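Long-range contacts in flavodoxin (Bacillus cereus, PDB 6FSG), which binds flavin mononucleotide in a flavodoxin fold and probably serves as a low-potential electron donor to several redox enzymes: residues A[41-46]-A[76-81]; A[70-75]-A[106-111]; A[89-94]-A[120-125]. All blocks are in the same frame, centred on the assembly; numbering follows the deposited sequence. Where two conformers were deposited one is given.

Contact 1. Residues A[41-46]-A[76-81]; sequences PEASIL and DSIDLT. With GLC (alpha-D-glucopyranose), chain D.
Two connecting segments of the flavodoxin fold, one leading into strand 51-55 and the other into strand 84-91, pack through A43, S44 and L46 on the first and I78 and L80 on the second. A43 to L46 begin a 3-10 segment, with L46 N bonded to A43 O, while 76-81 is irregular. I78 does most of the touching, with its two branches divided between neighbouring residues. Its CG2 lies against the backbone at S44, 3.9 Å from S44 CA. The other branch has CG1 placed between the backbone N and the carbonyl carbon (chi1 70°) and reaches with its end into the angle between A43 and L46: I78 CD1 is 3.8 Å from A43 O and 4.0 Å from L46 CD1, the two side chains running obliquely across one another. Further along, L80 brings a single methyl to the stem of L46, with L80 CD2 3.8 Å from L46 CB. L46 also packs on V4 and I6 of strand 2-7 and on F71 of helix 69-74. On the outer side, D79 OD1 accepts both T81 N, at 3.0 Å, and T81 OG1, at 2.9 Å; the backbone bond makes an Asx turn that folds the chain round L80. A bound glucose comes close to D76, its C6 3.5 Å from D76 O, and is hydrogen-bonded by R112 NH2. The segments thus meet by van der Waals packing of I78 and L80 on L46 and the backbone of A43 and S44, while polar groups of 76-81 turn to D79-T81 or to K108, E47 and R112.

Contact 2. Residues A[70-75]-A[106-111]; sequences DFYDAM and IEKLQE
The Y72 ring meets the aliphatic chain of K108 obliquely, the two side chains crossing at about a right angle, with K108 CE 3.6 Å from Y72 CE1. One face of the ring carries a water, offset toward the rim, that donates to Y72 O and accepts a weak bond from K108 NZ. At the edge, in the ring plane, a second water accepts from Y72 OH at 2.6 Å and donates to E107 OE1 at 2.7 Å. A third water donates to Y72 OH and accepts from K108 NZ, 2.9 Å away. K108 is kinked at chi2 (57°) and chi3 (63°), which brings NZ to E111 OE1 at 2.8 Å on the syn side of that carboxylate; D76 forms a second salt bridge to the same nitrogen. Next to the ring contact, M75 runs past K108 in the opposite direction, and its methyl CE lies 3.8 Å from K108 CG and 3.9 Å from L109 CD2. L109 continues onto A85 and V87 of strand 84-91. Helices 69-74 and 100-111 are thus joined by a lysine whose methylenes pack against M75 and Y72, while its ammonium, with two carboxylates beside it, is probably stabilised in the charged form.

Contact 3. Residues A[89-94]-A[120-125]; sequences GSCDSA and GLKVEL. With FMN (flavin mononucleotide), chain B.
S90 OG is shared between cofactor and neighbouring strand: it accepts from FMN O4' at 2.7 Å and donates to L125 O at 2.8 Å, approaching that oxygen 23° out of the carbonyl plane. Its placement anti to the backbone N (chi1 -180°) carries the hydroxyl to the ribityl chain. Two residues on, D92 N donates to FMN O2 at 3.1 Å, and D92 CB lies beside C1' and N1 of the flavin. L125 completes this first shell with CD2, which touches FMN O3' and D92 OD2. Behind it the parallel strands 84-91 and 115-124 pair in register, G89 with K122, S90 with V123 and C91 with E124, and so carry the loop. G89 N bonds to L121 O, V123 N to G89 O, and L125 N to C91 O at 2.8 Å; C91 N to V123 O is weak. On the face of the sheet away from S90 and V123, C91 SG rests on the stem of K122, 3.6 Å from K122 CB, while the K122 ammonium leads off to a salt bridge with D103. The loop after C91 is held by E124, whose OE2 takes S93 N on its syn side at 3.0 Å, an almost straight bond of 170°, and S93 OG at 3.1 Å from above the carboxylate plane. D92 OD1 accepts from A94 N in an Asx turn. It also stands 3.7 Å from E124 OE2, the carboxylates nearly perpendicular. Several ångströms from the pyrimidine ring, these second-shell acids could contribute to disfavouring anionic reduced flavin, consistent with a low potential.

In the fold
All three contacts lie in the single flavodoxin domain, built on a parallel sheet of order 2-1-3-4-5. Contacts 1 and 2 are neighbours, their centres about 8 Å apart: the D76-K108 salt bridge joins them, and F71 packs against P41 and A43. Contact 3 lies across the chain's centre from contact 1, about 26 Å centre to centre, and about 20 Å between centres from contact 2, which it meets where I106 packs against G120. Along the chain contact 1 closes before contact 3 opens, whereas the segments of contact 2 alternate with those of both. Helix 100-111 links strands 84-91 and 115-124 in a beta-alpha-beta unit, so it connects the helical packing of contact 2 with the flavin-binding strand ends of contact 3.

Contact 1. Residues A[41-46]-A[76-81]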
loop_
_atom_site.group_PDB
_atom_site.type_symbol
_atom_site.label_atom_id
_atom_site.label_comp_id
_atom_site.label_asym_id
_atom_site.label_seq_id
_atom_site.Cartn_x
_atom_site.Cartn_y
_atom_site.Cartn_z
ATOM N N PRO A 41 11.155 8.329 -0.702
ATOM C CA PRO A 41 10.273 9.308 -0.057
ATOM C C PRO A 41 10.440 9.302 1.458
ATOM O O PRO A 41 10.668 8.261 2.077
ATOM C CB PRO A 41 8.873 8.829 -0.459
ATOM C CG PRO A 41 9.044 7.330 -0.633
ATOM C CD PRO A 41 10.408 7.189 -1.268
ATOM N N GLU A 42 10.324 10.477 2.060
ATOM C CA GLU A 42 10.328 10.569 3.514
ATOM C C GLU A 42 8.922 10.346 4.063
ATOM O O GLU A 42 7.931 10.809 3.485
ATOM C CB GLU A 42 10.887 11.915 3.972
ATOM C CG GLU A 42 10.181 13.125 3.422
ATOM C CD GLU A 42 10.842 14.418 3.865
ATOM O OE1 GLU A 42 11.947 14.357 4.443
ATOM O OE2 GLU A 42 10.258 15.495 3.636
ATOM N N ALA A 43 8.845 9.623 5.188
ATOM C CA ALA A 43 7.550 9.264 5.755
ATOM C C ALA A 43 6.708 10.484 6.109
ATOM O O ALA A 43 5.474 10.393 6.113
ATOM C CB ALA A 43 7.725 8.354 6.974
ATOM N N SER A 44 7.339 11.626 6.413
ATOM C CA SER A 44 6.574 12.811 6.789
ATOM C C SER A 44 5.585 13.231 5.710
ATOM O O SER A 44 4.600 13.912 6.019
ATOM C CB SER A 44 7.499 13.989 7.114
ATOM O OG SER A 44 8.333 14.327 6.022
ATOM N N ILE A 45 5.811 12.847 4.450
ATOM C CA ILE A 45 4.883 13.280 3.407
ATOM C C ILE A 45 3.492 12.692 3.620
ATOM O O ILE A 45 2.494 13.280 3.187
ATOM C CB ILE A 45 5.399 13.052 1.967
ATOM C CG1 ILE A 45 5.370 11.578 1.568
ATOM C CG2 ILE A 45 6.779 13.659 1.813
ATOM C CD1 ILE A 45 5.830 11.351 0.137
ATOM N N LEU A 46 3.394 11.542 4.298
ATOM C CA LEU A 46 2.086 10.935 4.520
ATOM C C LEU A 46 1.149 11.850 5.296
ATOM O O LEU A 46 -0.075 11.704 5.190
ATOM C CB LEU A 46 2.207 9.618 5.276
ATOM C CG LEU A 46 2.999 8.510 4.590
ATOM C CD1 LEU A 46 2.894 7.244 5.395
ATOM C CD2 LEU A 46 2.553 8.255 3.153
ATOM N N ASP A 76 7.252 6.113 13.007
ATOM C CA ASP A 76 6.984 6.282 14.433
ATOM C C ASP A 76 6.889 7.744 14.864
ATOM O O ASP A 76 6.486 8.001 16.004
ATOM C CB ASP A 76 8.015 5.530 15.278
ATOM C CG ASP A 76 7.820 4.027 15.210
ATOM O OD1 ASP A 76 6.653 3.585 15.110
ATOM O OD2 ASP A 76 8.828 3.298 15.234
ATOM N N SER A 77 7.214 8.694 13.981
ATOM C CA SER A 77 7.218 10.111 14.323
ATOM C C SER A 77 6.129 10.914 13.614
ATOM O O SER A 77 6.093 12.141 13.756
ATOM C CB SER A 77 8.589 10.723 14.017
ATOM O OG SER A 77 9.608 10.064 14.750
ATOM N N ILE A 78 5.252 10.262 12.851
ATOM C CA ILE A 78 4.217 10.955 12.084
ATOM C C ILE A 78 2.837 10.743 12.698
ATOM O O ILE A 78 2.569 9.729 13.352
ATOM C CB ILE A 78 4.245 10.550 10.582
ATOM C CG1 ILE A 78 3.778 9.106 10.395
ATOM C CG2 ILE A 78 5.643 10.778 10.003
ATOM C CD1 ILE A 78 3.821 8.609 8.988
ATOM N N ASP A 79 1.941 11.701 12.431
ATOM C CA ASP A 79 0.570 11.717 12.946
ATOM C C ASP A 79 -0.380 11.536 11.767
ATOM O O ASP A 79 -0.481 12.413 10.902
ATOM C CB ASP A 79 0.327 13.037 13.680
ATOM C CG ASP A 79 -1.062 13.148 14.280
ATOM O OD1 ASP A 79 -1.933 12.294 14.009
ATOM O OD2 ASP A 79 -1.270 14.121 15.033
ATOM N N LEU A 80 -1.058 10.386 11.721
ATOM C CA LEU A 80 -1.978 10.069 10.636
ATOM C C LEU A 80 -3.435 10.052 11.083
ATOM O O LEU A 80 -4.282 9.498 10.374
ATOM C CB LEU A 80 -1.615 8.731 9.985
ATOM C CG LEU A 80 -0.178 8.612 9.482
ATOM C CD1 LEU A 80 0.057 7.254 8.855
ATOM C CD2 LEU A 80 0.134 9.725 8.484
ATOM N N THR A 81 -3.754 10.641 12.244
ATOM C CA THR A 81 -5.134 10.619 12.719
ATOM C C THR A 81 -6.038 11.309 11.704
ATOM O O THR A 81 -5.722 12.388 11.196
ATOM C CB THR A 81 -5.299 11.284 14.093
ATOM O OG1 THR A 81 -4.819 12.637 14.068
ATOM C CG2 THR A 81 -4.593 10.464 15.175
HETATM C C1 GLC D . 2.234 9.798 19.150
HETATM C C2 GLC D . 2.303 8.331 19.550
HETATM C C3 GLC D . 3.460 8.126 20.511
HETATM C C4 GLC D . 4.750 8.645 19.894
HETATM C C5 GLC D . 4.599 10.058 19.337
HETATM C C6 GLC D . 5.826 10.421 18.510
HETATM O O1 GLC D . 2.062 10.619 20.309
HETATM O O2 GLC D . 1.075 7.920 20.160
HETATM O O3 GLC D . 3.599 6.730 20.789
HETATM O O4 GLC D . 5.771 8.642 20.899
HETATM O O5 GLC D . 3.451 10.149 18.494
HETATM O O6 GLC D . 5.523 11.514 17.634
#

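Contact 2. Residues A[70-75]-A[106-111]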
loop_
_atom_site.group_PDB
_atom_site.type_symbol
_atom_site.label_atom_id
_atom_site.label_comp_id
_atom_site.label_asym_id
_atom_site.label_seq_id
_atom_site.Cartn_x
_atom_site.Cartn_y
_atom_site.Cartn_z
ATOM N N ASP A 70 13.930 2.169 6.421
ATOM C CA ASP A 70 14.104 3.517 6.958
ATOM C C ASP A 70 12.768 4.245 7.045
ATOM O O ASP A 70 12.480 4.911 8.044
ATOM C CB ASP A 70 15.091 4.328 6.120
ATOM C CG ASP A 70 16.524 3.847 6.263
ATOM O OD1 ASP A 70 16.834 3.102 7.222
ATOM O OD2 ASP A 70 17.351 4.245 5.416
ATOM N N PHE A 71 11.939 4.127 6.003
ATOM C CA PHE A 71 10.611 4.742 6.005
ATOM C C PHE A 71 9.772 4.221 7.164
ATOM O O PHE A 71 9.107 4.995 7.866
ATOM C CB PHE A 71 9.961 4.410 4.662
ATOM C CG PHE A 71 8.628 5.071 4.402
ATOM C CD1 PHE A 71 7.447 4.528 4.912
ATOM C CD2 PHE A 71 8.547 6.190 3.585
ATOM C CE1 PHE A 71 6.217 5.103 4.631
ATOM C CE2 PHE A 71 7.322 6.758 3.295
ATOM C CZ PHE A 71 6.154 6.222 3.831
ATOM N N TYR A 72 9.809 2.907 7.387
ATOM C CA TYR A 72 9.057 2.281 8.469
ATOM C C TYR A 72 9.478 2.829 9.825
ATOM O O TYR A 72 8.627 3.116 10.675
ATOM C CB TYR A 72 9.256 0.769 8.375
ATOM C CG TYR A 72 8.569 -0.065 9.431
ATOM C CD1 TYR A 72 7.196 -0.276 9.403
ATOM C CD2 TYR A 72 9.305 -0.672 10.438
ATOM C CE1 TYR A 72 6.577 -1.058 10.357
ATOM C CE2 TYR A 72 8.694 -1.448 11.390
ATOM C CZ TYR A 72 7.333 -1.642 11.353
ATOM O OH TYR A 72 6.759 -2.435 12.326
ATOM N N ASP A 73 10.788 2.946 10.063
ATOM C CA ASP A 73 11.257 3.581 11.290
ATOM C C ASP A 73 10.679 4.986 11.422
ATOM O O ASP A 73 10.123 5.350 12.464
ATOM C CB ASP A 73 12.786 3.628 11.296
ATOM C CG ASP A 73 13.421 2.253 11.446
ATOM O OD1 ASP A 73 12.712 1.286 11.804
ATOM O OD2 ASP A 73 14.646 2.147 11.216
ATOM N N ALA A 74 10.778 5.783 10.354
ATOM C CA ALA A 74 10.351 7.177 10.399
ATOM C C ALA A 74 8.852 7.318 10.627
ATOM O O ALA A 74 8.405 8.382 11.077
ATOM C CB ALA A 74 10.798 7.889 9.115
ATOM N N MET A 75 8.076 6.259 10.385
ATOM C CA MET A 75 6.642 6.332 10.629
ATOM C C MET A 75 6.323 6.467 12.114
ATOM O O MET A 75 5.224 6.914 12.455
ATOM C CB MET A 75 5.917 5.115 10.038
ATOM C CG MET A 75 5.855 5.064 8.507
ATOM S SD MET A 75 5.045 3.580 7.887
ATOM C CE MET A 75 3.317 3.973 8.152
ATOM N N ILE A 106 -0.002 -2.510 7.773
ATOM C CA ILE A 106 -1.309 -2.197 8.353
ATOM C C ILE A 106 -1.166 -1.850 9.830
ATOM O O ILE A 106 -1.719 -0.856 10.313
ATOM C CB ILE A 106 -2.314 -3.343 8.113
ATOM C CG1 ILE A 106 -2.786 -3.337 6.645
ATOM C CG2 ILE A 106 -3.500 -3.233 9.094
ATOM C CD1 ILE A 106 -3.658 -4.519 6.285
ATOM N N GLU A 107 -0.442 -2.685 10.578
ATOM C CA GLU A 107 -0.262 -2.435 12.006
ATOM C C GLU A 107 0.326 -1.052 12.264
ATOM O O GLU A 107 -0.108 -0.344 13.182
ATOM C CB GLU A 107 0.632 -3.527 12.600
ATOM C CG GLU A 107 1.004 -3.376 14.059
ATOM C CD GLU A 107 2.014 -4.427 14.470
ATOM O OE1 GLU A 107 3.216 -4.280 14.159
ATOM O OE2 GLU A 107 1.591 -5.434 15.057
ATOM N N LYS A 108 1.350 -0.663 11.502
ATOM C CA LYS A 108 1.995 0.628 11.744
ATOM C C LYS A 108 1.049 1.786 11.434
ATOM O O LYS A 108 0.984 2.763 12.188
ATOM C CB LYS A 108 3.296 0.721 10.945
ATOM C CG LYS A 108 4.163 1.950 11.266
ATOM C CD LYS A 108 4.557 2.060 12.749
ATOM C CE LYS A 108 5.412 0.877 13.201
ATOM N NZ LYS A 108 5.850 1.031 14.612
ATOM N N LEU A 109 0.286 1.683 10.347
ATOM C CA LEU A 109 -0.719 2.700 10.051
ATOM C C LEU A 109 -1.718 2.836 11.193
ATOM O O LEU A 109 -2.082 3.953 11.572
ATOM C CB LEU A 109 -1.443 2.369 8.746
ATOM C CG LEU A 109 -0.612 2.501 7.460
ATOM C CD1 LEU A 109 -1.232 1.707 6.326
ATOM C CD2 LEU A 109 -0.457 3.962 7.071
ATOM N N GLN A 110 -2.157 1.707 11.767
ATOM C CA GLN A 110 -3.076 1.749 12.900
ATOM C C GLN A 110 -2.456 2.483 14.075
ATOM O O GLN A 110 -3.119 3.294 14.734
ATOM C CB GLN A 110 -3.434 0.334 13.343
ATOM C CG GLN A 110 -4.157 -0.509 12.323
ATOM C CD GLN A 110 -4.227 -1.966 12.751
ATOM O OE1 GLN A 110 -3.482 -2.405 13.635
ATOM N NE2 GLN A 110 -5.116 -2.731 12.117
ATOM N N GLU A 111 -1.184 2.187 14.366
ATOM C CA GLU A 111 -0.515 2.793 15.507
ATOM C C GLU A 111 -0.442 4.304 15.372
ATOM O O GLU A 111 -0.454 5.010 16.380
ATOM C CB GLU A 111 0.905 2.239 15.647
ATOM C CG GLU A 111 0.977 0.820 16.159
ATOM C CD GLU A 111 2.391 0.270 16.225
ATOM O OE1 GLU A 111 3.355 1.015 15.940
ATOM O OE2 GLU A 111 2.531 -0.924 16.577
HETATM O O HOH W 1 4.159 -2.627 12.313
HETATM O O HOH W 2 8.661 1.603 13.125
HETATM O O HOH W 3 7.198 -1.469 15.097
#

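Contact 3. Residues A[89-94]-A[120-125]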
loop_
_atom_site.group_PDB
_atom_site.type_symbol
_atom_site.label_atom_id
_atom_site.label_comp_id
_atom_site.label_asym_id
_atom_site.label_seq_id
_atom_site.Cartn_x
_atom_site.Cartn_y
_atom_site.Cartn_z
ATOM N N GLY A 89 -0.218 -6.105 -1.596
ATOM C CA GLY A 89 1.089 -6.625 -1.982
ATOM C C GLY A 89 0.994 -7.951 -2.709
ATOM O O GLY A 89 0.001 -8.674 -2.604
ATOM N N SER A 90 2.058 -8.259 -3.456
ATOM C CA SER A 90 2.241 -9.592 -4.026
ATOM C C SER A 90 3.019 -10.461 -3.037
ATOM O O SER A 90 3.813 -9.958 -2.239
ATOM C CB SER A 90 2.964 -9.537 -5.374
ATOM O OG SER A 90 3.125 -10.844 -5.912
ATOM N N CYS A 91 2.749 -11.776 -3.098
ATOM C CA CYS A 91 3.030 -12.752 -2.046
ATOM C C CYS A 91 3.453 -14.071 -2.698
ATOM O O CYS A 91 3.336 -14.253 -3.911
ATOM C CB CYS A 91 1.783 -12.979 -1.166
ATOM S SG CYS A 91 1.049 -11.451 -0.494
ATOM N N ASP A 92 3.926 -15.018 -1.889
ATOM C CA ASP A 92 4.333 -16.324 -2.419
ATOM C C ASP A 92 4.101 -17.404 -1.374
ATOM O O ASP A 92 4.738 -17.397 -0.316
ATOM C CB ASP A 92 5.808 -16.246 -2.843
ATOM C CG ASP A 92 6.322 -17.485 -3.575
ATOM O OD1 ASP A 92 5.685 -18.558 -3.568
ATOM O OD2 ASP A 92 7.434 -17.365 -4.132
ATOM N N SER A 93 3.188 -18.330 -1.652
ATOM C CA SER A 93 2.851 -19.374 -0.688
ATOM C C SER A 93 3.886 -20.501 -0.617
ATOM O O SER A 93 3.626 -21.525 0.030
ATOM C CB SER A 93 1.464 -19.939 -0.990
ATOM O OG SER A 93 1.439 -20.466 -2.298
ATOM N N ALA A 94 5.051 -20.331 -1.248
ATOM C CA ALA A 94 6.208 -21.146 -0.922
ATOM C C ALA A 94 6.863 -20.730 0.389
ATOM O O ALA A 94 7.777 -21.419 0.845
ATOM C CB ALA A 94 7.252 -21.090 -2.037
ATOM N N GLY A 120 -6.262 -6.114 4.123
ATOM C CA GLY A 120 -5.105 -6.175 3.248
ATOM C C GLY A 120 -5.386 -7.041 2.031
ATOM O O GLY A 120 -5.997 -8.107 2.135
ATOM N N LEU A 121 -4.920 -6.584 0.865
ATOM C CA LEU A 121 -5.089 -7.304 -0.394
ATOM C C LEU A 121 -3.791 -8.040 -0.714
ATOM O O LEU A 121 -2.744 -7.408 -0.907
ATOM C CB LEU A 121 -5.459 -6.352 -1.535
ATOM C CG LEU A 121 -5.496 -6.974 -2.944
ATOM C CD1 LEU A 121 -6.481 -8.152 -3.070
ATOM C CD2 LEU A 121 -5.794 -5.952 -4.037
ATOM N N LYS A 122 -3.867 -9.371 -0.774
ATOM C CA LYS A 122 -2.721 -10.220 -1.065
ATOM C C LYS A 122 -2.977 -10.995 -2.348
ATOM O O LYS A 122 -3.995 -11.684 -2.469
ATOM C CB LYS A 122 -2.486 -11.209 0.077
ATOM C CG LYS A 122 -2.059 -10.543 1.372
ATOM C CD LYS A 122 -1.875 -11.547 2.478
ATOM C CE LYS A 122 -1.441 -10.879 3.773
ATOM N NZ LYS A 122 -1.041 -11.881 4.832
ATOM N N VAL A 123 -2.032 -10.919 -3.282
ATOM C CA VAL A 123 -2.104 -11.631 -4.554
ATOM C C VAL A 123 -0.875 -12.522 -4.667
ATOM O O VAL A 123 0.233 -12.108 -4.320
ATOM C CB VAL A 123 -2.174 -10.632 -5.731
ATOM C CG1 VAL A 123 -1.881 -11.322 -7.061
ATOM C CG2 VAL A 123 -3.541 -9.947 -5.776
ATOM N N GLU A 124 -1.077 -13.747 -5.154
ATOM C CA GLU A 124 0.011 -14.701 -5.355
ATOM C C GLU A 124 0.799 -14.353 -6.614
ATOM O O GLU A 124 0.262 -14.409 -7.724
ATOM C CB GLU A 124 -0.582 -16.104 -5.499
ATOM C CG GLU A 124 0.420 -17.228 -5.710
ATOM C CD GLU A 124 0.985 -17.754 -4.411
ATOM O OE1 GLU A 124 0.298 -17.626 -3.373
ATOM O OE2 GLU A 124 2.111 -18.305 -4.425
ATOM N N LEU A 125 2.077 -14.021 -6.444
ATOM C CA LEU A 125 3.011 -13.779 -7.559
ATOM C C LEU A 125 2.370 -12.839 -8.584
ATOM O O LEU A 125 1.920 -11.744 -8.215
ATOM C CB LEU A 125 3.508 -15.112 -8.103
ATOM C CG LEU A 125 4.326 -15.946 -7.125
ATOM C CD1 LEU A 125 4.717 -17.291 -7.769
ATOM C CD2 LEU A 125 5.556 -15.172 -6.663
HETATM N N1 FMN B . 6.839 -13.935 0.057
HETATM C C2 FMN B . 6.039 -14.114 1.145
HETATM O O2 FMN B . 4.829 -14.041 0.945
HETATM N N3 FMN B . 6.601 -14.307 2.400
HETATM C C4 FMN B . 7.969 -14.275 2.605
HETATM O O4 FMN B . 8.403 -14.443 3.767
HETATM C C4A FMN B . 8.784 -14.074 1.465
HETATM N N5 FMN B . 10.169 -14.025 1.530
HETATM C C5A FMN B . 10.932 -13.818 0.386
HETATM C C6 FMN B . 12.332 -13.819 0.444
HETATM C C7 FMN B . 13.107 -13.666 -0.709
HETATM C C7M FMN B . 14.618 -13.655 -0.618
HETATM C C8 FMN B . 12.445 -13.559 -1.940
HETATM C C8M FMN B . 13.199 -13.414 -3.230
HETATM C C9 FMN B . 11.056 -13.601 -2.004
HETATM C C9A FMN B . 10.298 -13.728 -0.853
HETATM N N10 FMN B . 8.921 -13.723 -0.946
HETATM C C10 FMN B . 8.190 -13.919 0.205
HETATM C "C1'" FMN B . 8.207 -13.663 -2.279
HETATM C "C2'" FMN B . 7.995 -12.294 -2.911
HETATM O "O2'" FMN B . 7.327 -11.436 -2.022
HETATM C "C3'" FMN B . 7.154 -12.522 -4.176
HETATM O "O3'" FMN B . 7.993 -13.060 -5.167
HETATM C "C4'" FMN B . 6.489 -11.271 -4.766
HETATM O "O4'" FMN B . 5.738 -11.594 -5.936
HETATM C "C5'" FMN B . 7.500 -10.198 -5.140
HETATM O "O5'" FMN B . 6.748 -9.048 -5.481
HETATM P P FMN B . 7.425 -8.061 -6.510
HETATM O O1P FMN B . 6.626 -6.789 -6.477
HETATM O O2P FMN B . 7.332 -8.678 -7.868
HETATM O O3P FMN B . 8.857 -7.869 -6.084
#